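Local coordinates for phosphonate monoester hydrolase (Ruegeria pomeroyi, PDB 4UPK), which belongs to the sulfatase family of the alkaline phosphatase clan and assembles as a tetramer, at residues T116-K120 / A121-P125; R266-G269 / R270-T274; S414-P417 / F418-G421; P443-W446 / Q447-F450; Q508-R511 / H512-N516. All blocks are in the same frame, centred on the assembly; numbering follows the deposited sequence.

The five contacts are local ones that follow in series along the chain, each at a helix end or on a single helical turn. Contact 1 ends helix 114-120 where the chain enters strand 125-127 of the large mixed sheet, and contact 3 packs helix 416-419 on strands 70-76 and 372-375 of that sheet; their centres lie about 22 Å apart. Contacts 2 and 4 begin helices 270-275 and 445-450, and both touch helix 280-286. The centres of contacts 2 and 4 are about 20 Å apart. Contact 5 lies on helix 499-515 against the four-stranded antiparallel sheet. Contacts 1 and 5 also face other subunits, which ties these helix ends to the tetramer.

Contact 1: T116-K120 / A121-P125; sequences TEMRK and AGYLP
M118 and Y123 carry the apolar part of this helix end. The methyl CE of M118 sits over the centre of the Y123 ring, 3.7 Å from the centroid and 14° off the normal, which makes it a CH-pi contact; SD lies obliquely, at 4.8 Å from the same centroid, and completes a Met-aromatic pair. Bends at chi2 (-68°) and chi3 (-83°) fold the M118 chain back so that its methyl, and not its sulfur, covers the ring.

The backbone bonds belong to a Schellman motif. Y123 N donates to M118 O at 3.0 Å, while G122, at positive phi, gives a weak bond from its N to R119 O at 3.1 Å.

R119 supplies the packing on the other flank. Its CG rests 3.8 Å from P125 CD, the two side chains crossing at about a right angle, and L124 CD1 lies over one face of the guanidinium, 3.7 Å from NH2. The charged end has its partners elsewhere: NE bonds to G156 O, and NH1 forms a salt bridge with D144 of the second subunit.

Within the helix, K120 NZ meets the syn lone pair of E117 OE1 at 2.9 Å in a salt bridge. The chemistry thus divides by side: Y123, whose OH bonds to S34 O, packs inward beside F234, whereas R119 carries its charge to the subunit interface.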
# COMPACT_ATOMS: atom_id res chain seq x y z
N THR A 116 -14.75 0.85 9.01
CA THR A 116 -13.40 1.43 9.07
C THR A 116 -13.36 2.65 9.99
O THR A 116 -12.42 2.80 10.78
CB THR A 116 -12.87 1.77 7.67
OG1 THR A 116 -13.77 2.67 7.02
CG2 THR A 116 -12.62 0.53 6.81
N GLU A 117 -14.40 3.49 9.92
CA GLU A 117 -14.52 4.69 10.74
C GLU A 117 -14.85 4.38 12.19
O GLU A 117 -14.28 5.03 13.07
CB GLU A 117 -15.46 5.73 10.10
CG GLU A 117 -15.03 6.24 8.74
CD GLU A 117 -13.55 6.46 8.50
OE1 GLU A 117 -13.01 7.48 8.99
OE2 GLU A 117 -12.93 5.61 7.81
N MET A 118 -15.70 3.36 12.45
CA MET A 118 -16.02 2.88 13.80
C MET A 118 -14.82 2.22 14.46
O MET A 118 -14.68 2.30 15.67
CB MET A 118 -17.24 1.94 13.82
CG MET A 118 -18.58 2.67 13.64
SD MET A 118 -19.07 3.73 15.03
CE MET A 118 -19.79 2.53 16.13
N ARG A 119 -13.91 1.60 13.66
CA ARG A 119 -12.67 0.98 14.15
C ARG A 119 -11.72 2.04 14.71
O ARG A 119 -10.99 1.77 15.68
CB ARG A 119 -11.98 0.17 13.05
CG ARG A 119 -12.61 -1.20 12.85
CD ARG A 119 -11.62 -2.14 12.21
NE ARG A 119 -12.17 -3.48 12.09
CZ ARG A 119 -11.51 -4.59 12.40
NH1 ARG A 119 -10.28 -4.53 12.90
NH2 ARG A 119 -12.08 -5.78 12.24
N LYS A 120 -11.74 3.25 14.10
CA LYS A 120 -10.98 4.43 14.54
C LYS A 120 -11.50 4.92 15.91
O LYS A 120 -10.71 5.42 16.71
CB LYS A 120 -11.03 5.56 13.50
CG LYS A 120 -10.36 5.23 12.17
CD LYS A 120 -10.47 6.40 11.21
CE LYS A 120 -9.87 6.07 9.86
NZ LYS A 120 -10.15 7.13 8.85
N ALA A 121 -12.80 4.72 16.18
CA ALA A 121 -13.48 5.04 17.44
C ALA A 121 -13.30 3.93 18.52
O ALA A 121 -13.78 4.08 19.65
CB ALA A 121 -14.96 5.32 17.18
N GLY A 122 -12.58 2.85 18.16
CA GLY A 122 -12.26 1.74 19.06
C GLY A 122 -13.24 0.59 19.07
O GLY A 122 -13.14 -0.31 19.90
N TYR A 123 -14.20 0.61 18.14
CA TYR A 123 -15.23 -0.43 18.02
C TYR A 123 -14.80 -1.58 17.12
O TYR A 123 -14.14 -1.37 16.10
CB TYR A 123 -16.52 0.16 17.45
CG TYR A 123 -17.29 1.04 18.41
CD1 TYR A 123 -17.06 2.41 18.47
CD2 TYR A 123 -18.30 0.52 19.21
CE1 TYR A 123 -17.78 3.23 19.33
CE2 TYR A 123 -19.03 1.33 20.09
CZ TYR A 123 -18.76 2.68 20.14
OH TYR A 123 -19.50 3.48 20.97
N LEU A 124 -15.24 -2.80 17.48
CA LEU A 124 -15.06 -3.96 16.62
C LEU A 124 -16.43 -4.16 15.97
O LEU A 124 -17.38 -4.52 16.67
CB LEU A 124 -14.61 -5.23 17.38
CG LEU A 124 -14.39 -6.49 16.52
CD1 LEU A 124 -13.13 -6.40 15.69
CD2 LEU A 124 -14.33 -7.72 17.36
N PRO A 125 -16.59 -3.83 14.66
CA PRO A 125 -17.91 -3.97 14.02
C PRO A 125 -18.30 -5.43 13.85
O PRO A 125 -17.70 -6.16 13.07
CB PRO A 125 -17.74 -3.21 12.69
CG PRO A 125 -16.42 -2.51 12.78
CD PRO A 125 -15.59 -3.34 13.70

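Contact 2: R266-G269 / R270-T274; sequences RLPG and RDDET
L267 lays its CB and CG against the carboxylate of E273, with CB 3.2 Å from OE2, while its CD1 approaches D272 O at 3.5 Å. The two side chains cross at a slant, and the bend of E273 at chi2 (-51°) turns its acid group back toward the chain that precedes the helix. There OE2 accepts from L267 N at 2.6 Å, a short and fairly straight bond (162° at the hydrogen) that meets the oxygen nearly head-on to its C-O bond. The other oxygen, OE1, forms a salt bridge with R355, so the buried carboxylate is gripped from two directions and is probably kept ionised.

D272 makes the second return bond. Its OD2 receives G269 N at 2.7 Å, on the anti side and 34° out of the carboxylate plane, and the same oxygen touches P268 CD at 3.4 Å. The proline ring and the D272 side chain stand roughly at right angles, and D272 CB packs on L267 CB at 3.7 Å.

G269 O in turn accepts from D272 N at 3.2 Å and, weakly, from E273 N. L267 also packs on F489, and R266 reaches D303 in a salt bridge. With G269 at the N-cap and the acid three residues later accepting from its backbone N, this is the reciprocal half of a capping box, at the start of helix 270-275.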
# COMPACT_ATOMS: atom_id res chain seq x y z
N ARG A 266 -51.96 -0.39 -9.84
CA ARG A 266 -51.50 -0.61 -11.22
C ARG A 266 -52.50 -0.11 -12.24
O ARG A 266 -53.68 0.05 -11.92
CB ARG A 266 -51.24 -2.12 -11.46
CG ARG A 266 -52.50 -2.96 -11.20
CD ARG A 266 -52.32 -4.45 -11.28
NE ARG A 266 -53.60 -5.09 -10.99
CZ ARG A 266 -53.79 -6.40 -10.85
NH1 ARG A 266 -52.78 -7.25 -11.00
NH2 ARG A 266 -54.99 -6.87 -10.57
N LEU A 267 -52.03 0.07 -13.49
CA LEU A 267 -52.88 0.43 -14.62
C LEU A 267 -53.59 -0.88 -15.13
O LEU A 267 -53.15 -1.98 -14.76
CB LEU A 267 -52.10 1.19 -15.72
CG LEU A 267 -51.58 2.62 -15.36
CD1 LEU A 267 -50.95 3.31 -16.57
CD2 LEU A 267 -52.69 3.52 -14.81
N PRO A 268 -54.74 -0.85 -15.83
CA PRO A 268 -55.41 -2.12 -16.15
C PRO A 268 -54.55 -3.23 -16.79
O PRO A 268 -54.64 -4.39 -16.40
CB PRO A 268 -56.62 -1.70 -16.99
CG PRO A 268 -56.88 -0.27 -16.61
CD PRO A 268 -55.52 0.31 -16.32
N GLY A 269 -53.76 -2.89 -17.79
CA GLY A 269 -52.96 -3.87 -18.50
C GLY A 269 -51.50 -3.51 -18.56
O GLY A 269 -51.12 -2.39 -18.23
N ARG A 270 -50.68 -4.48 -18.99
CA ARG A 270 -49.23 -4.36 -19.11
C ARG A 270 -48.87 -3.32 -20.15
O ARG A 270 -47.92 -2.58 -19.96
CB ARG A 270 -48.60 -5.74 -19.47
CG ARG A 270 -48.63 -6.72 -18.29
CD ARG A 270 -48.14 -8.10 -18.67
NE ARG A 270 -46.67 -8.18 -18.78
CZ ARG A 270 -45.85 -8.43 -17.76
NH1 ARG A 270 -46.33 -8.60 -16.53
NH2 ARG A 270 -44.54 -8.51 -17.95
N ASP A 271 -49.64 -3.28 -21.26
CA ASP A 271 -49.42 -2.32 -22.33
C ASP A 271 -49.72 -0.89 -21.90
O ASP A 271 -49.16 0.01 -22.52
CB ASP A 271 -50.13 -2.70 -23.65
CG ASP A 271 -51.64 -2.83 -23.58
OD1 ASP A 271 -52.14 -3.37 -22.56
OD2 ASP A 271 -52.31 -2.48 -24.58
N ASP A 272 -50.55 -0.66 -20.86
CA ASP A 272 -50.88 0.68 -20.32
C ASP A 272 -49.71 1.21 -19.55
O ASP A 272 -49.44 2.41 -19.58
CB ASP A 272 -52.10 0.64 -19.37
CG ASP A 272 -53.36 0.09 -19.99
OD1 ASP A 272 -53.62 0.37 -21.18
OD2 ASP A 272 -54.09 -0.64 -19.29
N GLU A 273 -49.04 0.30 -18.84
CA GLU A 273 -47.85 0.56 -18.04
C GLU A 273 -46.68 1.00 -18.91
O GLU A 273 -46.02 2.01 -18.62
CB GLU A 273 -47.50 -0.69 -17.19
CG GLU A 273 -48.36 -0.88 -15.95
CD GLU A 273 -48.54 0.28 -14.99
OE1 GLU A 273 -47.74 1.24 -15.03
OE2 GLU A 273 -49.47 0.21 -14.16
N THR A 274 -46.44 0.25 -19.98
CA THR A 274 -45.38 0.46 -20.94
C THR A 274 -45.69 1.67 -21.86
O THR A 274 -44.76 2.32 -22.32
CB THR A 274 -45.08 -0.83 -21.70
OG1 THR A 274 -46.26 -1.20 -22.38
CG2 THR A 274 -44.73 -1.95 -20.80

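Contact 3: S414-P417 / F418-G421; sequences SLRP and FLTG
With chi1 near -63° in both L415 and F418, each side chain has its CG opposite the carbonyl carbon and beside the backbone N, and the two, one turn apart, leave the chain on the same flank. They meet at a slant: L415 CD2 lies 4.0 Å from F418 CD2 and equally far from CE2. The main chain of L415 comes to the same ring from its rim, where L415 CA lies in the ring plane and L415 O approaches CD2 at 3.5 Å. The phenyl group is thereby flanked by one residue's backbone and branch together.

L419 belongs to the next position round the turn. Its CB stands 3.4 Å from R416 O, the carbonyl that also accepts from L419 N at 3.0 Å; this donor lies well above the carbonyl plane, 54° out of it, in an i to i+3 bond of a tight turn. F418 N to L415 O is a weak bond.

Both ends of the helix are closed by local polar contacts. S414 OG accepts from R416 N at 3.3 Å with a straight approach (160°), a capping bond, and the same OG is held by D400, which also forms a salt bridge with R416. At the far end G421, at positive phi, is the C-prime residue of a Schellman motif, its N bonding to F418 O at 3.1 Å. T420 OG1 pairs with E422.

Helix 416-419 thus lies on the mixed sheet: L415, F418 and L419 all press on F72 of strand 70-76, L415 and L419 reach I374 of strand 372-375, and W427 meets the F418 ring edge to face.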
# COMPACT_ATOMS: atom_id res chain seq x y z
N SER A 414 -25.83 14.00 8.94
CA SER A 414 -26.32 13.48 10.22
C SER A 414 -27.79 13.84 10.48
O SER A 414 -28.20 15.00 10.30
CB SER A 414 -25.44 13.99 11.36
OG SER A 414 -25.87 13.49 12.62
N LEU A 415 -28.57 12.84 10.91
CA LEU A 415 -29.98 12.99 11.25
C LEU A 415 -30.16 13.35 12.72
O LEU A 415 -31.30 13.46 13.17
CB LEU A 415 -30.74 11.69 10.93
CG LEU A 415 -30.81 11.27 9.47
CD1 LEU A 415 -31.59 9.98 9.34
CD2 LEU A 415 -31.44 12.35 8.60
N ARG A 416 -29.05 13.52 13.46
CA ARG A 416 -29.04 13.86 14.88
C ARG A 416 -29.91 15.07 15.25
O ARG A 416 -30.69 14.90 16.20
CB ARG A 416 -27.62 13.95 15.44
CG ARG A 416 -27.52 13.48 16.88
CD ARG A 416 -26.10 13.54 17.35
NE ARG A 416 -26.03 13.42 18.80
CZ ARG A 416 -24.90 13.47 19.49
NH1 ARG A 416 -23.73 13.63 18.87
NH2 ARG A 416 -24.91 13.36 20.82
N PRO A 417 -29.91 16.24 14.54
CA PRO A 417 -30.83 17.35 14.92
C PRO A 417 -32.32 16.95 15.04
O PRO A 417 -33.00 17.40 15.97
CB PRO A 417 -30.62 18.39 13.81
CG PRO A 417 -29.26 18.13 13.32
CD PRO A 417 -29.08 16.64 13.38
N PHE A 418 -32.80 16.08 14.13
CA PHE A 418 -34.16 15.52 14.09
C PHE A 418 -34.55 14.68 15.31
O PHE A 418 -35.74 14.58 15.62
CB PHE A 418 -34.34 14.64 12.83
CG PHE A 418 -34.22 15.38 11.52
CD1 PHE A 418 -35.28 16.14 11.04
CD2 PHE A 418 -33.07 15.28 10.75
CE1 PHE A 418 -35.20 16.78 9.80
CE2 PHE A 418 -32.99 15.92 9.52
CZ PHE A 418 -34.04 16.68 9.06
N LEU A 419 -33.56 14.03 15.98
CA LEU A 419 -33.78 13.17 17.14
C LEU A 419 -34.38 13.88 18.36
O LEU A 419 -35.15 13.27 19.10
CB LEU A 419 -32.51 12.37 17.51
CG LEU A 419 -31.91 11.46 16.41
CD1 LEU A 419 -30.76 10.65 16.95
CD2 LEU A 419 -32.97 10.54 15.78
N THR A 420 -34.06 15.18 18.53
CA THR A 420 -34.61 16.03 19.59
C THR A 420 -35.76 16.92 19.07
O THR A 420 -36.03 17.99 19.62
CB THR A 420 -33.50 16.82 20.31
OG1 THR A 420 -32.71 17.48 19.34
CG2 THR A 420 -32.63 15.93 21.19
N GLY A 421 -36.43 16.44 18.01
CA GLY A 421 -37.58 17.09 17.39
C GLY A 421 -37.27 18.34 16.58
O GLY A 421 -38.21 19.02 16.16

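Contact 4: P443-W446 / Q447-F450; sequences PTLW and QQEF
Two consecutive glutamines, Q447 and Q448, turn their amides back onto the residues before their own helix, P443 and T444. Q448 NE2 donates to P443 O at 2.8 Å, from 41° above that carbonyl plane, and reaches T444 O in a weak bond at 3.1 Å. Q447 OE1 accepts from T444 N at 3.3 Å with a 161° angle at the hydrogen.

The latter bond is half of a capping box. In the other half T444 OG1 takes Q447 N at 3.3 Å; chi1 of 68° sets this hydroxyl between the backbone N and carbonyl carbon of T444, pointing it at the N-H of Q447 in the first turn. Both box oxygens have further partners, OG1 with I437 O and OE1 with E439 N.

Farther along, F450 brings CE2 to the edge of the W446 indole, 4.0 Å from CD1, while F450 N bonds to W446 O at 2.8 Å.

Helix 445-450 follows strand 431-436 and leads toward strand 458-463, its flank lying on helix 280-286: L445, W446 and F450 touch P282, E449 forms a salt bridge with R285, and the indole stacks on F279 and bonds through NE1 to F279 O.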
# COMPACT_ATOMS: atom_id res chain seq x y z
N PRO A 443 -25.34 -7.96 -21.68
CA PRO A 443 -26.32 -6.87 -21.90
C PRO A 443 -27.74 -7.14 -21.38
O PRO A 443 -28.32 -8.19 -21.63
CB PRO A 443 -26.26 -6.66 -23.42
CG PRO A 443 -24.88 -7.04 -23.79
CD PRO A 443 -24.56 -8.22 -22.91
N THR A 444 -28.29 -6.17 -20.66
CA THR A 444 -29.62 -6.23 -20.03
C THR A 444 -30.71 -6.14 -21.10
O THR A 444 -30.42 -5.84 -22.26
CB THR A 444 -29.79 -5.06 -19.00
OG1 THR A 444 -29.84 -3.80 -19.65
CG2 THR A 444 -28.74 -5.06 -17.90
N LEU A 445 -31.97 -6.35 -20.69
CA LEU A 445 -33.13 -6.22 -21.57
C LEU A 445 -33.27 -4.80 -22.13
O LEU A 445 -33.62 -4.65 -23.29
CB LEU A 445 -34.44 -6.71 -20.88
CG LEU A 445 -34.49 -8.20 -20.48
CD1 LEU A 445 -35.63 -8.47 -19.52
CD2 LEU A 445 -34.65 -9.09 -21.66
N TRP A 446 -32.92 -3.77 -21.33
CA TRP A 446 -32.92 -2.35 -21.74
C TRP A 446 -31.85 -2.10 -22.81
O TRP A 446 -32.11 -1.37 -23.75
CB TRP A 446 -32.64 -1.45 -20.54
CG TRP A 446 -33.73 -1.44 -19.51
CD1 TRP A 446 -34.88 -0.71 -19.54
CD2 TRP A 446 -33.73 -2.16 -18.27
NE1 TRP A 446 -35.61 -0.94 -18.40
CE2 TRP A 446 -34.92 -1.81 -17.59
CE3 TRP A 446 -32.86 -3.08 -17.67
CZ2 TRP A 446 -35.26 -2.35 -16.35
CZ3 TRP A 446 -33.20 -3.63 -16.44
CH2 TRP A 446 -34.40 -3.28 -15.80
N GLN A 447 -30.65 -2.71 -22.65
CA GLN A 447 -29.53 -2.58 -23.59
C GLN A 447 -29.86 -3.22 -24.91
O GLN A 447 -29.54 -2.65 -25.95
CB GLN A 447 -28.25 -3.21 -23.04
CG GLN A 447 -27.53 -2.33 -22.06
CD GLN A 447 -26.20 -2.92 -21.67
OE1 GLN A 447 -26.11 -3.75 -20.77
NE2 GLN A 447 -25.15 -2.48 -22.33
N GLN A 448 -30.51 -4.42 -24.86
CA GLN A 448 -30.92 -5.19 -26.02
C GLN A 448 -31.98 -4.44 -26.84
O GLN A 448 -31.91 -4.44 -28.06
CB GLN A 448 -31.47 -6.56 -25.59
CG GLN A 448 -30.42 -7.56 -25.14
CD GLN A 448 -31.02 -8.69 -24.36
OE1 GLN A 448 -31.85 -9.46 -24.85
NE2 GLN A 448 -30.58 -8.86 -23.11
N GLU A 449 -32.95 -3.81 -26.16
CA GLU A 449 -34.05 -3.09 -26.80
C GLU A 449 -33.67 -1.66 -27.20
O GLU A 449 -34.15 -1.18 -28.23
CB GLU A 449 -35.30 -3.09 -25.88
CG GLU A 449 -36.60 -2.70 -26.58
CD GLU A 449 -37.88 -3.01 -25.84
OE1 GLU A 449 -38.05 -4.17 -25.41
OE2 GLU A 449 -38.75 -2.11 -25.75
N PHE A 450 -32.85 -0.98 -26.40
CA PHE A 450 -32.52 0.41 -26.71
C PHE A 450 -31.15 0.70 -27.33
O PHE A 450 -30.97 1.78 -27.89
CB PHE A 450 -32.94 1.37 -25.58
CG PHE A 450 -34.34 1.12 -25.06
CD1 PHE A 450 -35.45 1.41 -25.85
CD2 PHE A 450 -34.54 0.59 -23.80
CE1 PHE A 450 -36.74 1.15 -25.38
CE2 PHE A 450 -35.84 0.34 -23.32
CZ PHE A 450 -36.93 0.62 -24.12

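Contact 5: Q508-R511 / H512-N516; sequences QMLR and HRMRN
L510 and M514 form the buried apolar pair on one flank of helix 499-515, with L510 CG 4.1 Å from M514 SD and M514 CG 3.4 Å from L510 O. M514 N donates to that same carbonyl at 3.1 Å, in its plane and nearly straight (162°). H512 is buried too: its ring, turned by chi1 of 180° to lie opposite the backbone N, has N516 ND2 3.3 Å above one face, offset toward the rim. That amide donates to H512 O at 2.8 Å, and H512 ND1 bonds to Y430.

The partly exposed flank consists of two arginines. R511 and R515 run side by side, their guanidinium planes 16° apart, and R511 CD lies over one face of the R515 guanidinium, 3.6 Å from NH2. The like charges stay 4.4 Å apart between R511 NE and R515 NH2. Carbonyl oxygens of F472 and L476 of the third subunit accept from R511, and A473 O of that subunit weakly from R515, which probably eases the repulsion.

The i to i+4 pairs mark a regular alpha-helix; this one packs against the antiparallel sheet through M509, with R511 and R515, and also L510 and M514, turned to the third subunit.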
# COMPACT_ATOMS: atom_id res chain seq x y z
N GLN A 508 -32.21 21.58 -11.55
CA GLN A 508 -32.08 21.21 -10.15
C GLN A 508 -31.34 19.86 -10.03
O GLN A 508 -30.48 19.71 -9.16
CB GLN A 508 -33.47 21.15 -9.50
CG GLN A 508 -33.46 21.00 -7.99
CD GLN A 508 -34.71 21.53 -7.35
OE1 GLN A 508 -35.81 21.48 -7.93
NE2 GLN A 508 -34.56 22.04 -6.14
N MET A 509 -31.64 18.90 -10.93
CA MET A 509 -30.96 17.60 -11.00
C MET A 509 -29.51 17.75 -11.45
O MET A 509 -28.63 17.07 -10.90
CB MET A 509 -31.71 16.61 -11.91
CG MET A 509 -31.07 15.24 -11.95
SD MET A 509 -31.83 14.05 -13.08
CE MET A 509 -33.14 13.41 -12.00
N LEU A 510 -29.26 18.61 -12.47
CA LEU A 510 -27.93 18.92 -12.99
C LEU A 510 -27.07 19.50 -11.85
O LEU A 510 -25.97 19.01 -11.60
CB LEU A 510 -28.00 19.90 -14.20
CG LEU A 510 -26.65 20.39 -14.77
CD1 LEU A 510 -25.91 19.26 -15.51
CD2 LEU A 510 -26.83 21.52 -15.72
N ARG A 511 -27.62 20.50 -11.14
CA ARG A 511 -26.94 21.14 -10.01
C ARG A 511 -26.60 20.16 -8.88
O ARG A 511 -25.53 20.28 -8.31
CB ARG A 511 -27.75 22.31 -9.45
CG ARG A 511 -27.76 23.52 -10.35
CD ARG A 511 -28.17 24.76 -9.57
NE ARG A 511 -27.97 26.00 -10.33
CZ ARG A 511 -28.95 26.81 -10.70
NH1 ARG A 511 -30.20 26.56 -10.33
NH2 ARG A 511 -28.69 27.92 -11.38
N HIS A 512 -27.51 19.19 -8.58
CA HIS A 512 -27.28 18.18 -7.54
C HIS A 512 -26.03 17.34 -7.85
O HIS A 512 -25.23 17.11 -6.94
CB HIS A 512 -28.53 17.28 -7.34
CG HIS A 512 -28.31 16.23 -6.28
ND1 HIS A 512 -28.47 16.51 -4.94
CD2 HIS A 512 -27.86 14.96 -6.40
CE1 HIS A 512 -28.15 15.41 -4.29
NE2 HIS A 512 -27.78 14.45 -5.12
N ARG A 513 -25.87 16.90 -9.12
CA ARG A 513 -24.71 16.14 -9.61
C ARG A 513 -23.43 16.97 -9.43
O ARG A 513 -22.42 16.46 -8.94
CB ARG A 513 -24.86 15.79 -11.10
CG ARG A 513 -25.90 14.75 -11.39
CD ARG A 513 -25.50 13.86 -12.56
NE ARG A 513 -26.41 12.73 -12.61
CZ ARG A 513 -26.12 11.48 -12.26
NH1 ARG A 513 -24.87 11.16 -11.93
NH2 ARG A 513 -27.04 10.54 -12.29
N MET A 514 -23.49 18.27 -9.83
CA MET A 514 -22.37 19.23 -9.74
C MET A 514 -22.03 19.58 -8.30
O MET A 514 -20.86 19.80 -8.00
CB MET A 514 -22.67 20.51 -10.54
CG MET A 514 -22.86 20.28 -12.02
SD MET A 514 -23.27 21.77 -12.94
CE MET A 514 -21.65 22.53 -13.09
N ARG A 515 -23.04 19.60 -7.39
CA ARG A 515 -22.82 19.91 -5.96
C ARG A 515 -22.37 18.70 -5.15
O ARG A 515 -21.91 18.87 -4.01
CB ARG A 515 -24.07 20.51 -5.33
CG ARG A 515 -24.33 21.96 -5.71
CD ARG A 515 -25.77 22.28 -5.37
NE ARG A 515 -26.13 23.66 -5.72
CZ ARG A 515 -27.36 24.14 -5.70
NH1 ARG A 515 -28.38 23.35 -5.37
NH2 ARG A 515 -27.59 25.40 -6.03
N ASN A 516 -22.52 17.50 -5.70
CA ASN A 516 -22.16 16.27 -5.01
C ASN A 516 -21.20 15.40 -5.82
O ASN A 516 -21.44 14.20 -5.98
CB ASN A 516 -23.41 15.48 -4.51
CG ASN A 516 -24.30 16.27 -3.60
OD1 ASN A 516 -24.12 16.32 -2.38
ND2 ASN A 516 -25.24 16.99 -4.19